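Local coordinates for putative 2-dehydro-3-deoxygalactonokinase (Sinorhizobium meliloti, PDB 3T69), which probably phosphorylates 2-dehydro-3-deoxy-D-galactonate with ATP, a step in the breakdown of galactose through the DeLey-Doudoroff pathway, at residues Tyr8-Arg20 with Leu65-Trp79. Numbering follows the deposited sequence.
Sequences YYAAVDWGTSSFR and LPIIICGMAGARQGW. With SO4 (sulfate ion), chain E.
A10, V12 and W14 pair with strand 67-71 through five backbone hydrogen bonds, the two strands running parallel at 17° with axes 4.8 Å apart at closest approach. A10 takes P66 O and gives its own O to I68 N, V12 repeats the step with I68 O and C70 N, and W14 N closes the run on C70 O at 3.1 Å. Beyond it W14 O receives weak bonds from M72 N and A73 N, where the chain turns into the 3-10 segment 72-74.

A10, V12, I67 and I69 share one face of the sheet. V12 and I69 run alongside each other, CG1 of V12 3.6 Å from CG2 of I69, while V12 CG2 meets I67 CG2. At the start of the strands L65 swings CG away from its own N (chi1 -179°), and with chi2 at 76° CD2 falls 3.9 Å from A10 CB while CD1 lies against the Y8-Y9 backbone; cut back to an alanine, this position is likely to leave a gap between A10 CB and that backbone. W14 rests CB on A73 CB at 3.8 Å and meets the W79 ring CZ3 to CZ3, while F48 stacks on the W79 ring and meets the W14 ring edge-to-face. A11, I68, D13 and C70 occupy the other face, which helix 290-305 covers at A11 and D13; there D13 OD1 comes close to C70 SG.

Central parallel pairing, with 9-14 also joined antiparallel to 19-24 through the short loop 15-18, is characteristic of the N-terminal sheet of the ASKHA (actin-like ATPase) fold, consistent with a sugar-acid kinase.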
ATOM      1  N   TYR B   8      16.129  41.446  -0.089  1.00 49.36           N
ATOM      2  CA  TYR B   8      16.749  40.729   1.096  1.00 50.60           C
ATOM      3  C   TYR B   8      17.180  39.281   0.833  1.00 52.55           C
ATOM      4  O   TYR B   8      18.374  39.012   0.708  1.00 53.37           O
ATOM      5  CB  TYR B   8      15.809  40.698   2.273  1.00 49.45           C
ATOM      6  CG  TYR B   8      16.458  40.298   3.583  1.00 47.04           C
ATOM      7  CD1 TYR B   8      15.702  40.285   4.758  1.00 43.54           C
ATOM      8  CD2 TYR B   8      17.828  39.967   3.671  1.00 45.16           C
ATOM      9  CE1 TYR B   8      16.260  39.940   5.985  1.00 43.55           C
ATOM     10  CE2 TYR B   8      18.415  39.602   4.924  1.00 39.68           C
ATOM     11  CZ  TYR B   8      17.606  39.595   6.065  1.00 44.30           C
ATOM     12  OH  TYR B   8      18.078  39.237   7.324  1.00 47.53           O
ATOM     13  N   TYR B   9      16.217  38.349   0.762  1.00 53.83           N
ATOM     14  CA  TYR B   9      16.527  36.946   0.476  1.00 54.89           C
ATOM     15  C   TYR B   9      15.477  36.271  -0.397  1.00 55.10           C
ATOM     16  O   TYR B   9      14.345  36.732  -0.468  1.00 55.33           O
ATOM     17  CB  TYR B   9      16.832  36.130   1.763  1.00 54.60           C
ATOM     18  CG  TYR B   9      15.653  35.994   2.716  1.00 56.44           C
ATOM     19  CD1 TYR B   9      15.447  36.914   3.765  1.00 55.28           C
ATOM     20  CD2 TYR B   9      14.728  34.952   2.574  1.00 55.44           C
ATOM     21  CE1 TYR B   9      14.336  36.797   4.630  1.00 54.02           C
ATOM     22  CE2 TYR B   9      13.633  34.843   3.428  1.00 53.74           C
ATOM     23  CZ  TYR B   9      13.435  35.760   4.444  1.00 53.47           C
ATOM     24  OH  TYR B   9      12.344  35.609   5.287  1.00 55.86           O
ATOM     25  N   ALA B  10      15.891  35.222  -1.114  1.00 55.36           N
ATOM     26  CA  ALA B  10      14.960  34.291  -1.760  1.00 55.37           C
ATOM     27  C   ALA B  10      14.764  33.116  -0.797  1.00 55.48           C
ATOM     28  O   ALA B  10      15.729  32.640  -0.187  1.00 55.32           O
ATOM     29  CB  ALA B  10      15.475  33.806  -3.113  1.00 54.22           C
ATOM     30  N   ALA B  11      13.508  32.692  -0.634  1.00 55.12           N
ATOM     31  CA  ALA B  11      13.169  31.499   0.116  1.00 54.50           C
ATOM     32  C   ALA B  11      12.607  30.492  -0.874  1.00 54.45           C
ATOM     33  O   ALA B  11      11.720  30.837  -1.669  1.00 53.63           O
ATOM     34  CB  ALA B  11      12.161  31.822   1.179  1.00 54.58           C
ATOM     35  N   VAL B  12      13.152  29.269  -0.840  1.00 53.62           N
ATOM     36  CA  VAL B  12      12.770  28.205  -1.763  1.00 53.23           C
ATOM     37  C   VAL B  12      12.425  26.941  -0.973  1.00 53.75           C
ATOM     38  O   VAL B  12      13.243  26.465  -0.170  1.00 53.54           O
ATOM     39  CB  VAL B  12      13.937  27.861  -2.711  1.00 53.32           C
ATOM     40  CG1 VAL B  12      13.651  26.590  -3.485  1.00 51.77           C
ATOM     41  CG2 VAL B  12      14.257  29.020  -3.642  1.00 51.77           C
ATOM     42  N   ASP B  13      11.214  26.409  -1.190  1.00 54.02           N
ATOM     43  CA  ASP B  13      10.753  25.150  -0.564  1.00 53.80           C
ATOM     44  C   ASP B  13      10.646  24.100  -1.649  1.00 53.30           C
ATOM     45  O   ASP B  13       9.699  24.075  -2.412  1.00 53.00           O
ATOM     46  CB  ASP B  13       9.419  25.342   0.165  1.00 54.34           C
ATOM     47  CG  ASP B  13       8.933  24.072   0.909  1.00 56.35           C
ATOM     48  OD1 ASP B  13       9.740  23.291   1.456  1.00 59.23           O
ATOM     49  OD2 ASP B  13       7.711  23.869   0.994  1.00 56.00           O
ATOM     50  N   TRP B  14      11.661  23.245  -1.721  1.00 53.37           N
ATOM     51  CA  TRP B  14      11.855  22.367  -2.853  1.00 53.09           C
ATOM     52  C   TRP B  14      11.478  20.942  -2.425  1.00 54.14           C
ATOM     53  O   TRP B  14      12.288  20.179  -1.850  1.00 54.25           O
ATOM     54  CB  TRP B  14      13.288  22.469  -3.358  1.00 52.16           C
ATOM     55  CG  TRP B  14      13.389  22.325  -4.823  1.00 50.88           C
ATOM     56  CD1 TRP B  14      12.598  21.567  -5.612  1.00 49.33           C
ATOM     57  CD2 TRP B  14      14.363  22.939  -5.696  1.00 50.26           C
ATOM     58  NE1 TRP B  14      12.997  21.669  -6.924  1.00 50.71           N
ATOM     59  CE2 TRP B  14      14.067  22.519  -7.004  1.00 49.95           C
ATOM     60  CE3 TRP B  14      15.423  23.837  -5.500  1.00 48.95           C
ATOM     61  CZ2 TRP B  14      14.797  22.956  -8.117  1.00 49.34           C
ATOM     62  CZ3 TRP B  14      16.152  24.258  -6.608  1.00 47.95           C
ATOM     63  CH2 TRP B  14      15.840  23.809  -7.895  1.00 47.82           C
ATOM     64  N   GLY B  15      10.213  20.613  -2.694  1.00 54.75           N
ATOM     65  CA  GLY B  15       9.633  19.330  -2.342  1.00 55.31           C
ATOM     66  C   GLY B  15       9.886  18.267  -3.382  1.00 55.45           C
ATOM     67  O   GLY B  15      10.483  18.549  -4.424  1.00 54.50           O
ATOM     68  N   THR B  16       9.418  17.048  -3.102  1.00 56.26           N
ATOM     69  CA  THR B  16       9.608  15.955  -4.041  1.00 57.54           C
ATOM     70  C   THR B  16       8.901  16.263  -5.349  1.00 57.91           C
ATOM     71  O   THR B  16       9.418  15.920  -6.408  1.00 57.41           O
ATOM     72  CB  THR B  16       9.051  14.626  -3.523  1.00 58.01           C
ATOM     73  OG1 THR B  16       9.417  14.470  -2.151  1.00 60.86           O
ATOM     74  CG2 THR B  16       9.565  13.437  -4.351  1.00 55.49           C
ATOM     75  N   SER B  17       7.733  16.903  -5.274  1.00 58.65           N
ATOM     76  CA  SER B  17       6.855  17.025  -6.463  1.00 59.66           C
ATOM     77  C   SER B  17       6.472  18.453  -6.841  1.00 60.03           C
ATOM     78  O   SER B  17       5.725  18.676  -7.801  1.00 60.43           O
ATOM     79  CB  SER B  17       5.589  16.171  -6.283  1.00 59.05           C
ATOM     80  OG  SER B  17       5.913  14.799  -6.345  1.00 59.10           O
ATOM     81  N   SER B  18       6.999  19.406  -6.086  1.00 60.69           N
ATOM     82  CA  SER B  18       6.587  20.782  -6.190  1.00 61.25           C
ATOM     83  C   SER B  18       7.690  21.757  -5.773  1.00 62.12           C
ATOM     84  O   SER B  18       8.452  21.498  -4.836  1.00 62.15           O
ATOM     85  CB  SER B  18       5.332  21.013  -5.341  1.00 61.28           C
ATOM     86  OG  SER B  18       5.628  20.977  -3.960  1.00 60.26           O
ATOM     87  N   PHE B  19       7.727  22.896  -6.465  1.00 62.82           N
ATOM     88  CA  PHE B  19       8.683  23.968  -6.223  1.00 63.10           C
ATOM     89  C   PHE B  19       7.955  25.251  -5.840  1.00 63.48           C
ATOM     90  O   PHE B  19       7.061  25.688  -6.543  1.00 64.04           O
ATOM     91  CB  PHE B  19       9.477  24.194  -7.495  1.00 62.66           C
ATOM     92  CG  PHE B  19      10.481  25.296  -7.399  1.00 64.14           C
ATOM     93  CD1 PHE B  19      10.123  26.613  -7.675  1.00 64.47           C
ATOM     94  CD2 PHE B  19      11.801  25.019  -7.068  1.00 64.64           C
ATOM     95  CE1 PHE B  19      11.050  27.629  -7.613  1.00 64.82           C
ATOM     96  CE2 PHE B  19      12.740  26.039  -7.004  1.00 64.02           C
ATOM     97  CZ  PHE B  19      12.361  27.344  -7.280  1.00 64.46           C
ATOM     98  N   ARG B  20       8.349  25.857  -4.735  1.00 63.81           N
ATOM     99  CA  ARG B  20       7.807  27.140  -4.340  1.00 64.67           C
ATOM    100  C   ARG B  20       8.920  28.139  -3.979  1.00 64.95           C
ATOM    101  O   ARG B  20       9.887  27.773  -3.319  1.00 65.53           O
ATOM    102  CB  ARG B  20       6.810  26.971  -3.169  1.00 64.91           C
ATOM    103  N   LEU B  65      21.212  38.183  -4.826  1.00 56.89           N
ATOM    104  CA  LEU B  65      20.302  37.989  -3.735  1.00 54.76           C
ATOM    105  C   LEU B  65      20.590  36.591  -3.331  1.00 53.32           C
ATOM    106  O   LEU B  65      20.619  35.717  -4.190  1.00 52.74           O
ATOM    107  CB  LEU B  65      18.855  38.129  -4.198  1.00 55.24           C
ATOM    108  CG  LEU B  65      17.799  37.958  -3.099  1.00 57.14           C
ATOM    109  CD1 LEU B  65      17.680  39.196  -2.163  1.00 55.48           C
ATOM    110  CD2 LEU B  65      16.436  37.530  -3.716  1.00 56.96           C
ATOM    111  N   PRO B  66      20.822  36.373  -2.020  1.00 52.38           N
ATOM    112  CA  PRO B  66      21.172  35.051  -1.508  1.00 51.29           C
ATOM    113  C   PRO B  66      19.930  34.171  -1.535  1.00 50.65           C
ATOM    114  O   PRO B  66      18.845  34.682  -1.789  1.00 51.07           O
ATOM    115  CB  PRO B  66      21.603  35.336  -0.057  1.00 51.34           C
ATOM    116  CG  PRO B  66      20.940  36.613   0.300  1.00 51.33           C
ATOM    117  CD  PRO B  66      20.545  37.338  -0.934  1.00 51.40           C
ATOM    118  N   ILE B  67      20.088  32.871  -1.261  1.00 49.56           N
ATOM    119  CA  ILE B  67      19.012  31.872  -1.380  1.00 47.34           C
ATOM    120  C   ILE B  67      19.079  30.863  -0.247  1.00 46.86           C
ATOM    121  O   ILE B  67      20.114  30.243  -0.013  1.00 46.09           O
ATOM    122  CB  ILE B  67      19.097  31.100  -2.698  1.00 46.90           C
ATOM    123  CG1 ILE B  67      19.416  32.061  -3.845  1.00 48.31           C
ATOM    124  CG2 ILE B  67      17.839  30.332  -2.954  1.00 43.19           C
ATOM    125  CD1 ILE B  67      18.822  31.630  -5.187  1.00 51.28           C
ATOM    126  N   ILE B  68      17.945  30.697   0.426  1.00 46.25           N
ATOM    127  CA  ILE B  68      17.793  29.743   1.488  1.00 46.35           C
ATOM    128  C   ILE B  68      16.727  28.731   1.049  1.00 46.34           C
ATOM    129  O   ILE B  68      15.632  29.104   0.616  1.00 46.40           O
ATOM    130  CB  ILE B  68      17.452  30.452   2.785  1.00 46.05           C
ATOM    131  CG1 ILE B  68      17.462  29.491   3.972  1.00 46.86           C
ATOM    132  CG2 ILE B  68      16.183  31.221   2.643  1.00 46.86           C
ATOM    133  CD1 ILE B  68      18.832  28.810   4.188  1.00 46.39           C
ATOM    134  N   ILE B  69      17.094  27.453   1.118  1.00 46.25           N
ATOM    135  CA  ILE B  69      16.278  26.377   0.580  1.00 45.83           C
ATOM    136  C   ILE B  69      16.128  25.259   1.574  1.00 46.50           C
ATOM    137  O   ILE B  69      17.109  24.799   2.146  1.00 46.93           O
ATOM    138  CB  ILE B  69      16.897  25.748  -0.653  1.00 45.61           C
ATOM    139  CG1 ILE B  69      17.396  26.822  -1.636  1.00 44.09           C
ATOM    140  CG2 ILE B  69      15.906  24.817  -1.257  1.00 44.56           C
ATOM    141  CD1 ILE B  69      18.030  26.257  -2.924  1.00 41.69           C
ATOM    142  N   CYS B  70      14.893  24.820   1.774  1.00 46.74           N
ATOM    143  CA  CYS B  70      14.604  23.675   2.597  1.00 46.80           C
ATOM    144  C   CYS B  70      14.030  22.554   1.704  1.00 46.43           C
ATOM    145  O   CYS B  70      13.651  22.810   0.563  1.00 46.85           O
ATOM    146  CB  CYS B  70      13.630  24.082   3.723  1.00 46.90           C
ATOM    147  SG  CYS B  70      11.933  24.413   3.190  1.00 50.33           S
ATOM    148  N   GLY B  71      13.970  21.321   2.222  1.00 45.66           N
ATOM    149  CA  GLY B  71      13.308  20.218   1.529  1.00 44.30           C
ATOM    150  C   GLY B  71      14.212  19.227   0.813  1.00 43.62           C
ATOM    151  O   GLY B  71      15.415  19.162   1.033  1.00 43.57           O
ATOM    152  N   MET B  72      13.613  18.465  -0.087  1.00 43.11           N
ATOM    153  CA  MET B  72      14.306  17.383  -0.756  1.00 41.67           C
ATOM    154  C   MET B  72      15.394  17.894  -1.699  1.00 42.58           C
ATOM    155  O   MET B  72      16.107  17.121  -2.349  1.00 43.01           O
ATOM    156  CB  MET B  72      13.296  16.486  -1.483  1.00 40.78           C
ATOM    157  CG  MET B  72      12.413  15.661  -0.579  1.00 37.83           C
ATOM    158  SD  MET B  72      13.211  14.516   0.557  1.00 36.86           S
ATOM    159  CE  MET B  72      11.929  14.633   1.778  1.00 42.48           C
ATOM    160  N   ALA B  73      15.580  19.199  -1.792  1.00 42.73           N
ATOM    161  CA  ALA B  73      16.728  19.636  -2.593  1.00 42.46           C
ATOM    162  C   ALA B  73      18.016  19.085  -1.915  1.00 42.29           C
ATOM    163  O   ALA B  73      19.095  18.971  -2.552  1.00 42.23           O
ATOM    164  CB  ALA B  73      16.762  21.148  -2.697  1.00 41.68           C
ATOM    165  N   GLY B  74      17.881  18.756  -0.626  1.00 41.00           N
ATOM    166  CA  GLY B  74      19.004  18.347   0.201  1.00 41.72           C
ATOM    167  C   GLY B  74      19.136  16.846   0.434  1.00 42.28           C
ATOM    168  O   GLY B  74      19.964  16.431   1.223  1.00 41.94           O
ATOM    169  N   ALA B  75      18.345  16.034  -0.257  1.00 43.19           N
ATOM    170  CA  ALA B  75      18.502  14.574  -0.180  1.00 45.03           C
ATOM    171  C   ALA B  75      19.624  14.082  -1.046  1.00 45.80           C
ATOM    172  O   ALA B  75      20.040  14.779  -1.975  1.00 45.78           O
ATOM    173  CB  ALA B  75      17.213  13.891  -0.580  1.00 45.10           C
ATOM    174  N   ARG B  76      20.119  12.881  -0.732  1.00 47.91           N
ATOM    175  CA  ARG B  76      21.119  12.145  -1.573  1.00 49.50           C
ATOM    176  C   ARG B  76      20.834  12.182  -3.087  1.00 49.98           C
ATOM    177  O   ARG B  76      21.747  12.287  -3.893  1.00 49.68           O
ATOM    178  CB  ARG B  76      21.135  10.663  -1.176  1.00 49.67           C
ATOM    179  CG  ARG B  76      22.010  10.291  -0.011  1.00 52.56           C
ATOM    180  CD  ARG B  76      21.384   9.200   0.872  1.00 54.79           C
ATOM    181  NE  ARG B  76      21.030   7.940   0.214  1.00 56.13           N
ATOM    182  CZ  ARG B  76      21.389   6.733   0.677  1.00 56.16           C
ATOM    183  NH1 ARG B  76      22.127   6.651   1.778  1.00 55.08           N
ATOM    184  NH2 ARG B  76      20.995   5.606   0.063  1.00 52.12           N
ATOM    185  N   GLN B  77      19.559  12.054  -3.458  1.00 51.19           N
ATOM    186  CA  GLN B  77      19.129  11.934  -4.871  1.00 52.50           C
ATOM    187  C   GLN B  77      18.683  13.307  -5.363  1.00 52.42           C
ATOM    188  O   GLN B  77      17.753  13.426  -6.200  1.00 53.20           O
ATOM    189  CB  GLN B  77      17.937  10.972  -4.996  1.00 52.90           C
ATOM    190  CG  GLN B  77      17.780   9.945  -3.859  1.00 56.49           C
ATOM    191  CD  GLN B  77      17.104  10.523  -2.549  1.00 61.22           C
ATOM    192  OE1 GLN B  77      15.861  10.752  -2.488  1.00 59.12           O
ATOM    193  NE2 GLN B  77      17.928  10.714  -1.496  1.00 60.35           N
ATOM    194  N   GLY B  78      19.328  14.341  -4.810  1.00 51.21           N
ATOM    195  CA  GLY B  78      18.915  15.702  -5.021  1.00 49.13           C
ATOM    196  C   GLY B  78      20.078  16.565  -5.407  1.00 48.19           C
ATOM    197  O   GLY B  78      21.068  16.082  -5.947  1.00 48.24           O
ATOM    198  N   TRP B  79      19.958  17.855  -5.116  1.00 47.81           N
ATOM    199  CA  TRP B  79      21.005  18.798  -5.457  1.00 47.68           C
ATOM    200  C   TRP B  79      22.345  18.532  -4.783  1.00 47.44           C
ATOM    201  O   TRP B  79      23.350  18.376  -5.455  1.00 47.80           O
ATOM    202  CB  TRP B  79      20.581  20.232  -5.179  1.00 47.64           C
ATOM    203  CG  TRP B  79      21.363  21.237  -6.031  1.00 48.00           C
ATOM    204  CD1 TRP B  79      22.466  20.980  -6.813  1.00 46.18           C
ATOM    205  CD2 TRP B  79      21.097  22.650  -6.166  1.00 48.89           C
ATOM    206  NE1 TRP B  79      22.873  22.133  -7.436  1.00 49.53           N
ATOM    207  CE2 TRP B  79      22.058  23.171  -7.059  1.00 47.58           C
ATOM    208  CE3 TRP B  79      20.134  23.520  -5.619  1.00 48.22           C
ATOM    209  CZ2 TRP B  79      22.106  24.516  -7.398  1.00 45.75           C
ATOM    210  CZ3 TRP B  79      20.172  24.858  -5.984  1.00 47.20           C
ATOM    211  CH2 TRP B  79      21.149  25.341  -6.865  1.00 46.02           C
TER
HETATM  212  S   SO4 E 331      18.949   6.337  -2.937  0.50 36.83           S
HETATM  213  O1  SO4 E 331      18.858   5.230  -3.879  0.50 36.42           O
HETATM  214  O2  SO4 E 331      19.455   5.850  -1.654  0.50 36.38           O
HETATM  215  O3  SO4 E 331      19.837   7.368  -3.458  0.50 36.75           O
HETATM  216  O4  SO4 E 331      17.652   6.928  -2.745  0.50 35.93           O